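Local coordinates for methylated RNA-binding protein 1 (Saccharomyces cerevisiae S288c, PDB 4RCM), which recognises and binds RNA carrying N6-methyladenosine through its YTH domain, and lowers the stability of PHO4 mRNA by binding its 3'-UTR, at residues A[17-22]-A[45-50]; A[71-76]-A[129-134]. One frame throughout, in Å; residues are numbered along the deposited sequence.

Interaction 1 of 2, residues A[17-22]-A[45-50]; sequences RFFVIK and NKRLSE. With nucleotides of chain C.
Phe-19 and Leu-48 meet because each carries its CG beside the backbone N and anti to the carbonyl carbon (chi1 -58° and -66°), which sends the phenyl ring from the strand and the isobutyl group from the helix past each other in opposite directions. This is a helix packed on a sheet in the YTH domain: segment 45-50 of helix 42-53 runs nearly antiparallel to segment 17-22 of strand 17-23, the two axes 10.7 Å apart at their closest. The main touch is a CH-pi contact, with Leu-48 CD2 over one face of the Phe-19 ring, 3.9 Å from its centroid. The methyl sits off centre, toward the CG and CD1 side of the rim, each of those carbons 3.7 Å from Leu-48 CD2. Arg-47 arrives differently, bent at chi3 to bring its guanidinium to the ring edge, the two planes 81° apart; Phe-19 CE2 is 4.2 Å from Arg-47 NH2. Were Phe-19 an alanine, Leu-48 CD2 would probably lose the aromatic face it rests on, and a gap would be likely to open between strand and helix beside the Arg-47 guanidinium. Around this pair, Phe-19 also packs on Val-61 and Glu-138, while Arg-17 forms a salt bridge with Glu-138. Farther along the strand lies the RNA site, where Lys-22 binds the N6-methyladenosine nucleotide of chain C: Lys-22 O is 3.1 Å from C2' of that nucleotide, and Lys-22 CB is 3.5 Å from its O2'. The forked end of Leu-48 serves two partners: CD2 is taken by the phenyl ring, and the other methyl, CD1, lies 4.2 Å from Ile-21 CD1.

Interaction 2 of 2, residues A[71-76]-A[129-134]; sequences GRFCGV and PITHSR
Phe-73 reaches across to the turn at Ile-130 and Thr-131 with the far end of its ring, CE1 and CZ. Its CZ points at the backbone of the turn: Ile-130 O lies near the ring plane, at the edge, 3.9 Å from Phe-73 CZ. The side chain of Thr-131 crosses that of Phe-73 at about a right angle, and its methyl makes the touch, with Thr-131 CG2 4.1 Å from Phe-73 CE1 in an oblique approach. With chi1 at 49°, Thr-131 sets CG2 beside its own backbone N and anti to the carbonyl carbon, on the side that meets the phenyl. Ile-130 adds a looser apolar contact, its CG1 4.4 Å from Phe-73 CZ. Within the YTH domain this joins strand 72-79 of the central mixed sheet to a short 3-10 turn, residues 130-132, in the loop that follows strand 128-129, and sets the contact beside the methylated-nucleotide site, the side chains of Phe-73 and Lys-22 being about 4 Å apart at their nearest atoms. Leu-117 touches both Phe-73 and Ile-130, and Phe-151 of helix 141-151 also packs on Phe-73. The carbonyl at the ring edge is gripped twice from within the turn: Ile-130 O accepts from Ser-133 N at 3.0 Å and from Ser-133 OG at 2.7 Å. The hydroxyl comes in well to one side of the C=O direction, at 121°, and tilted 21° from the carbonyl plane.

In the fold
From the N terminus, strand 17-23 comes first; interaction 1 closes a loop of 22 residues, largely helical, when helix 42-53 returns to pack on that strand. The chain then enters strands 61-67 and 72-79, and interaction 2 closes a longer loop, of 52 residues, between 71-76 and 129-134. The two loops follow in series, neither nesting nor crossing, yet both reach the same mixed sheet, in which strand 61-67 lies between 17-23 and 72-79. They also touch directly: Val-20 packs on Ile-130 and Ser-133, and Lys-22 lies against Ser-133 and Arg-134, joining the RNA-binding strand to the late loop.

Interaction 1 of 2, residues A[17-22]-A[45-50]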
loop_
_atom_site.group_PDB
_atom_site.type_symbol
_atom_site.label_atom_id
_atom_site.label_comp_id
_atom_site.label_asym_id
_atom_site.label_seq_id
_atom_site.Cartn_x
_atom_site.Cartn_y
_atom_site.Cartn_z
ATOM N N ARG A 17 5.466 8.886 5.194
ATOM C CA ARG A 17 4.299 9.235 4.392
ATOM C C ARG A 17 3.526 7.992 4.004
ATOM O O ARG A 17 4.128 6.943 3.847
ATOM C CB ARG A 17 4.748 10.092 3.196
ATOM C CG ARG A 17 5.149 11.486 3.681
ATOM C CD ARG A 17 5.667 12.398 2.593
ATOM N NE ARG A 17 4.579 12.883 1.772
ATOM C CZ ARG A 17 4.728 13.716 0.741
ATOM N NH1 ARG A 17 5.926 14.163 0.430
ATOM N NH2 ARG A 17 3.665 14.108 0.045
ATOM N N PHE A 18 2.189 8.110 3.984
ATOM C CA PHE A 18 1.269 6.983 3.740
ATOM C C PHE A 18 0.362 7.308 2.568
ATOM O O PHE A 18 -0.281 8.363 2.557
ATOM C CB PHE A 18 0.375 6.741 4.955
ATOM C CG PHE A 18 1.118 6.347 6.187
ATOM C CD1 PHE A 18 1.387 5.026 6.446
ATOM C CD2 PHE A 18 1.538 7.312 7.102
ATOM C CE1 PHE A 18 2.104 4.667 7.563
ATOM C CE2 PHE A 18 2.227 6.948 8.245
ATOM C CZ PHE A 18 2.492 5.614 8.492
ATOM N N PHE A 19 0.238 6.365 1.635
ATOM C CA PHE A 19 -0.680 6.492 0.503
ATOM C C PHE A 19 -1.462 5.234 0.321
ATOM O O PHE A 19 -0.961 4.140 0.609
ATOM C CB PHE A 19 0.075 6.719 -0.790
ATOM C CG PHE A 19 0.941 7.922 -0.765
ATOM C CD1 PHE A 19 2.243 7.828 -0.310
ATOM C CD2 PHE A 19 0.460 9.143 -1.191
ATOM C CE1 PHE A 19 3.065 8.933 -0.256
ATOM C CE2 PHE A 19 1.275 10.249 -1.170
ATOM C CZ PHE A 19 2.576 10.150 -0.708
ATOM N N VAL A 20 -2.679 5.376 -0.190
ATOM C CA VAL A 20 -3.481 4.219 -0.581
ATOM C C VAL A 20 -3.088 3.813 -2.001
ATOM O O VAL A 20 -2.809 4.677 -2.823
ATOM C CB VAL A 20 -5.002 4.493 -0.507
ATOM C CG1 VAL A 20 -5.809 3.459 -1.273
ATOM C CG2 VAL A 20 -5.440 4.506 0.937
ATOM N N ILE A 21 -3.113 2.500 -2.268
ATOM C CA ILE A 21 -2.924 1.944 -3.655
ATOM C C ILE A 21 -4.220 1.210 -3.963
ATOM O O ILE A 21 -4.663 0.374 -3.156
ATOM C CB ILE A 21 -1.718 0.971 -3.794
ATOM C CG1 ILE A 21 -0.398 1.675 -3.506
ATOM C CG2 ILE A 21 -1.646 0.353 -5.201
ATOM C CD1 ILE A 21 0.007 2.758 -4.488
ATOM N N LYS A 22 -4.858 1.549 -5.100
ATOM C CA LYS A 22 -6.087 0.807 -5.512
ATOM C C LYS A 22 -5.698 0.026 -6.744
ATOM O O LYS A 22 -5.221 0.605 -7.764
ATOM C CB LYS A 22 -7.264 1.739 -5.850
ATOM C CG LYS A 22 -7.724 2.657 -4.742
ATOM C CD LYS A 22 -8.220 1.896 -3.512
ATOM C CE LYS A 22 -9.478 1.061 -3.764
ATOM N NZ LYS A 22 -10.063 0.521 -2.494
ATOM N N ASN A 45 2.561 7.594 -10.197
ATOM C CA ASN A 45 3.992 7.383 -10.031
ATOM C C ASN A 45 4.738 8.681 -9.745
ATOM O O ASN A 45 5.671 8.711 -8.930
ATOM C CB ASN A 45 4.592 6.790 -11.301
ATOM C CG ASN A 45 4.462 5.286 -11.380
ATOM O OD1 ASN A 45 4.076 4.608 -10.424
ATOM N ND2 ASN A 45 4.776 4.752 -12.545
ATOM N N LYS A 46 4.361 9.737 -10.456
ATOM C CA LYS A 46 4.892 11.080 -10.177
ATOM C C LYS A 46 4.618 11.569 -8.759
ATOM O O LYS A 46 5.513 12.048 -8.082
ATOM C CB LYS A 46 4.355 12.105 -11.196
ATOM N N ARG A 47 3.384 11.434 -8.286
ATOM C CA ARG A 47 3.100 11.742 -6.900
ATOM C C ARG A 47 3.986 10.920 -5.913
ATOM O O ARG A 47 4.605 11.487 -5.047
ATOM C CB ARG A 47 1.624 11.499 -6.594
ATOM C CG ARG A 47 0.655 12.476 -7.279
ATOM C CD ARG A 47 -0.739 12.262 -6.714
ATOM N NE ARG A 47 -0.712 12.589 -5.296
ATOM C CZ ARG A 47 -1.651 12.274 -4.429
ATOM N NH1 ARG A 47 -2.736 11.627 -4.821
ATOM N NH2 ARG A 47 -1.517 12.614 -3.171
ATOM N N LEU A 48 4.044 9.592 -6.072
ATOM C CA LEU A 48 4.822 8.739 -5.217
ATOM C C LEU A 48 6.323 9.011 -5.307
ATOM O O LEU A 48 7.015 9.041 -4.296
ATOM C CB LEU A 48 4.566 7.290 -5.566
ATOM C CG LEU A 48 3.144 6.805 -5.274
ATOM C CD1 LEU A 48 2.988 5.402 -5.796
ATOM C CD2 LEU A 48 2.853 6.865 -3.789
ATOM N N SER A 49 6.812 9.207 -6.509
ATOM C CA SER A 49 8.210 9.510 -6.731
ATOM C C SER A 49 8.626 10.830 -6.086
ATOM O O SER A 49 9.686 10.930 -5.518
ATOM C CB SER A 49 8.481 9.537 -8.247
ATOM O OG SER A 49 9.762 10.043 -8.558
ATOM N N GLU A 50 7.790 11.844 -6.166
ATOM C CA GLU A 50 8.123 13.130 -5.555
ATOM C C GLU A 50 8.173 12.988 -4.039
ATOM O O GLU A 50 9.041 13.510 -3.397
ATOM C CB GLU A 50 7.125 14.231 -5.988
ATOM C CG GLU A 50 7.027 14.438 -7.498
ATOM C C2 6MZ C 3 -4.008 -2.515 -11.571
ATOM C C4 6MZ C 3 -4.099 -0.204 -11.088
ATOM C C5 6MZ C 3 -2.631 -0.133 -11.095
ATOM N N9 6MZ C 3 -4.525 1.042 -10.803
ATOM N N3 6MZ C 3 -4.726 -1.413 -11.330
ATOM N N1 6MZ C 3 -2.657 -2.521 -11.602
ATOM C C6 6MZ C 3 -1.914 -1.412 -11.383
ATOM N N6 6MZ C 3 -0.564 -1.417 -11.452
ATOM C C9 6MZ C 3 0.191 -2.556 -11.926
ATOM N N7 6MZ C 3 -2.276 1.160 -10.842
ATOM C C8 6MZ C 3 -3.447 1.854 -10.676
ATOM O "O5'" 6MZ C 3 -7.104 5.387 -13.135
ATOM C "C5'" 6MZ C 3 -6.323 4.172 -13.018
ATOM C "C4'" 6MZ C 3 -6.963 3.198 -12.020
ATOM O "O4'" 6MZ C 3 -6.315 1.910 -12.086
ATOM C "C1'" 6MZ C 3 -6.004 1.398 -10.764
ATOM C "C2'" 6MZ C 3 -6.556 2.465 -9.799
ATOM O "O2'" 6MZ C 3 -7.880 2.123 -9.307
ATOM C "C3'" 6MZ C 3 -6.904 3.692 -10.565
ATOM O "O3'" 6MZ C 3 -8.169 4.131 -9.998
#

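Interaction 2 of 2, residues A[71-76]-A[129-134]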
loop_
_atom_site.group_PDB
_atom_site.type_symbol
_atom_site.label_atom_id
_atom_site.label_comp_id
_atom_site.label_asym_id
_atom_site.label_seq_id
_atom_site.Cartn_x
_atom_site.Cartn_y
_atom_site.Cartn_z
ATOM N N GLY A 71 -13.214 -3.735 -2.311
ATOM C CA GLY A 71 -12.755 -2.942 -1.181
ATOM C C GLY A 71 -11.935 -3.764 -0.222
ATOM O O GLY A 71 -11.891 -3.474 0.974
ATOM N N ARG A 72 -11.287 -4.811 -0.728
ATOM C CA ARG A 72 -10.420 -5.603 0.100
ATOM C C ARG A 72 -9.157 -4.805 0.422
ATOM O O ARG A 72 -8.480 -4.335 -0.495
ATOM C CB ARG A 72 -10.113 -6.884 -0.633
ATOM C CG ARG A 72 -9.984 -8.095 0.253
ATOM C CD ARG A 72 -9.333 -9.201 -0.565
ATOM N NE ARG A 72 -8.522 -10.092 0.232
ATOM C CZ ARG A 72 -8.266 -11.335 -0.131
ATOM N NH1 ARG A 72 -7.542 -12.121 0.636
ATOM N NH2 ARG A 72 -8.740 -11.789 -1.287
ATOM N N PHE A 73 -8.850 -4.603 1.698
ATOM C CA PHE A 73 -7.566 -3.979 2.075
ATOM C C PHE A 73 -6.723 -5.160 2.425
ATOM O O PHE A 73 -7.048 -5.841 3.379
ATOM C CB PHE A 73 -7.682 -2.968 3.249
ATOM C CG PHE A 73 -8.001 -1.536 2.788
ATOM C CD1 PHE A 73 -9.278 -1.206 2.324
ATOM C CD2 PHE A 73 -7.012 -0.533 2.797
ATOM C CE1 PHE A 73 -9.554 0.098 1.876
ATOM C CE2 PHE A 73 -7.296 0.764 2.366
ATOM C CZ PHE A 73 -8.562 1.076 1.897
ATOM N N CYS A 74 -5.687 -5.451 1.628
ATOM C CA CYS A 74 -4.991 -6.734 1.793
ATOM C C CYS A 74 -3.479 -6.759 2.256
ATOM O O CYS A 74 -2.888 -7.829 2.391
ATOM C CB CYS A 74 -5.216 -7.606 0.585
ATOM S SG CYS A 74 -5.005 -6.823 -0.981
ATOM N N GLY A 75 -2.897 -5.601 2.531
ATOM C CA GLY A 75 -1.626 -5.569 3.242
ATOM C C GLY A 75 -0.907 -4.258 3.007
ATOM O O GLY A 75 -1.477 -3.331 2.469
ATOM N N VAL A 76 0.319 -4.202 3.498
ATOM C CA VAL A 76 1.094 -2.922 3.498
ATOM C C VAL A 76 2.446 -3.174 2.887
ATOM O O VAL A 76 3.114 -4.092 3.242
ATOM C CB VAL A 76 1.222 -2.382 4.930
ATOM C CG1 VAL A 76 1.767 -0.972 4.914
ATOM C CG2 VAL A 76 -0.151 -2.410 5.670
ATOM N N PRO A 129 -14.481 8.357 4.574
ATOM C CA PRO A 129 -13.712 7.245 5.085
ATOM C C PRO A 129 -12.582 6.824 4.134
ATOM O O PRO A 129 -12.663 7.078 2.909
ATOM C CB PRO A 129 -14.717 6.128 5.166
ATOM C CG PRO A 129 -16.032 6.830 5.316
ATOM C CD PRO A 129 -15.918 8.062 4.506
ATOM N N ILE A 130 -11.569 6.159 4.698
ATOM C CA ILE A 130 -10.434 5.681 3.920
ATOM C C ILE A 130 -10.829 4.703 2.783
ATOM O O ILE A 130 -10.198 4.659 1.736
ATOM C CB ILE A 130 -9.327 5.066 4.823
ATOM C CG1 ILE A 130 -8.018 4.933 4.031
ATOM C CG2 ILE A 130 -9.771 3.743 5.402
ATOM C CD1 ILE A 130 -6.848 4.495 4.889
ATOM N N THR A 131 -11.875 3.955 2.999
ATOM C CA THR A 131 -12.405 3.049 1.973
ATOM C C THR A 131 -12.897 3.738 0.671
ATOM O O THR A 131 -13.095 3.054 -0.358
ATOM C CB THR A 131 -13.561 2.262 2.563
ATOM O OG1 THR A 131 -14.459 3.176 3.202
ATOM C CG2 THR A 131 -13.052 1.262 3.597
ATOM N N HIS A 132 -13.087 5.064 0.716
ATOM C CA HIS A 132 -13.422 5.875 -0.473
ATOM C C HIS A 132 -12.228 6.488 -1.209
ATOM O O HIS A 132 -12.407 7.231 -2.204
ATOM C CB HIS A 132 -14.357 7.020 -0.065
ATOM C CG HIS A 132 -15.696 6.565 0.408
ATOM N ND1 HIS A 132 -16.859 7.136 -0.040
ATOM C CD2 HIS A 132 -16.060 5.589 1.266
ATOM C CE1 HIS A 132 -17.887 6.541 0.539
ATOM N NE2 HIS A 132 -17.432 5.590 1.325
ATOM N N SER A 133 -11.011 6.201 -0.742
ATOM C CA SER A 133 -9.831 6.795 -1.329
ATOM C C SER A 133 -9.632 6.276 -2.735
ATOM O O SER A 133 -9.864 5.104 -3.024
ATOM C CB SER A 133 -8.575 6.482 -0.487
ATOM O OG SER A 133 -8.799 6.790 0.868
ATOM N N ARG A 134 -9.202 7.152 -3.601
ATOM C CA ARG A 134 -8.741 6.754 -4.893
ATOM C C ARG A 134 -7.225 6.474 -4.851
ATOM O O ARG A 134 -6.578 6.581 -3.801
ATOM C CB ARG A 134 -9.031 7.859 -5.929
ATOM C CG ARG A 134 -10.508 8.177 -6.193
ATOM C CD ARG A 134 -10.619 9.446 -7.040
ATOM N NE ARG A 134 -10.097 10.629 -6.330
ATOM C CZ ARG A 134 -10.837 11.500 -5.638
ATOM N NH1 ARG A 134 -12.161 11.366 -5.538
ATOM N NH2 ARG A 134 -10.248 12.520 -5.036
#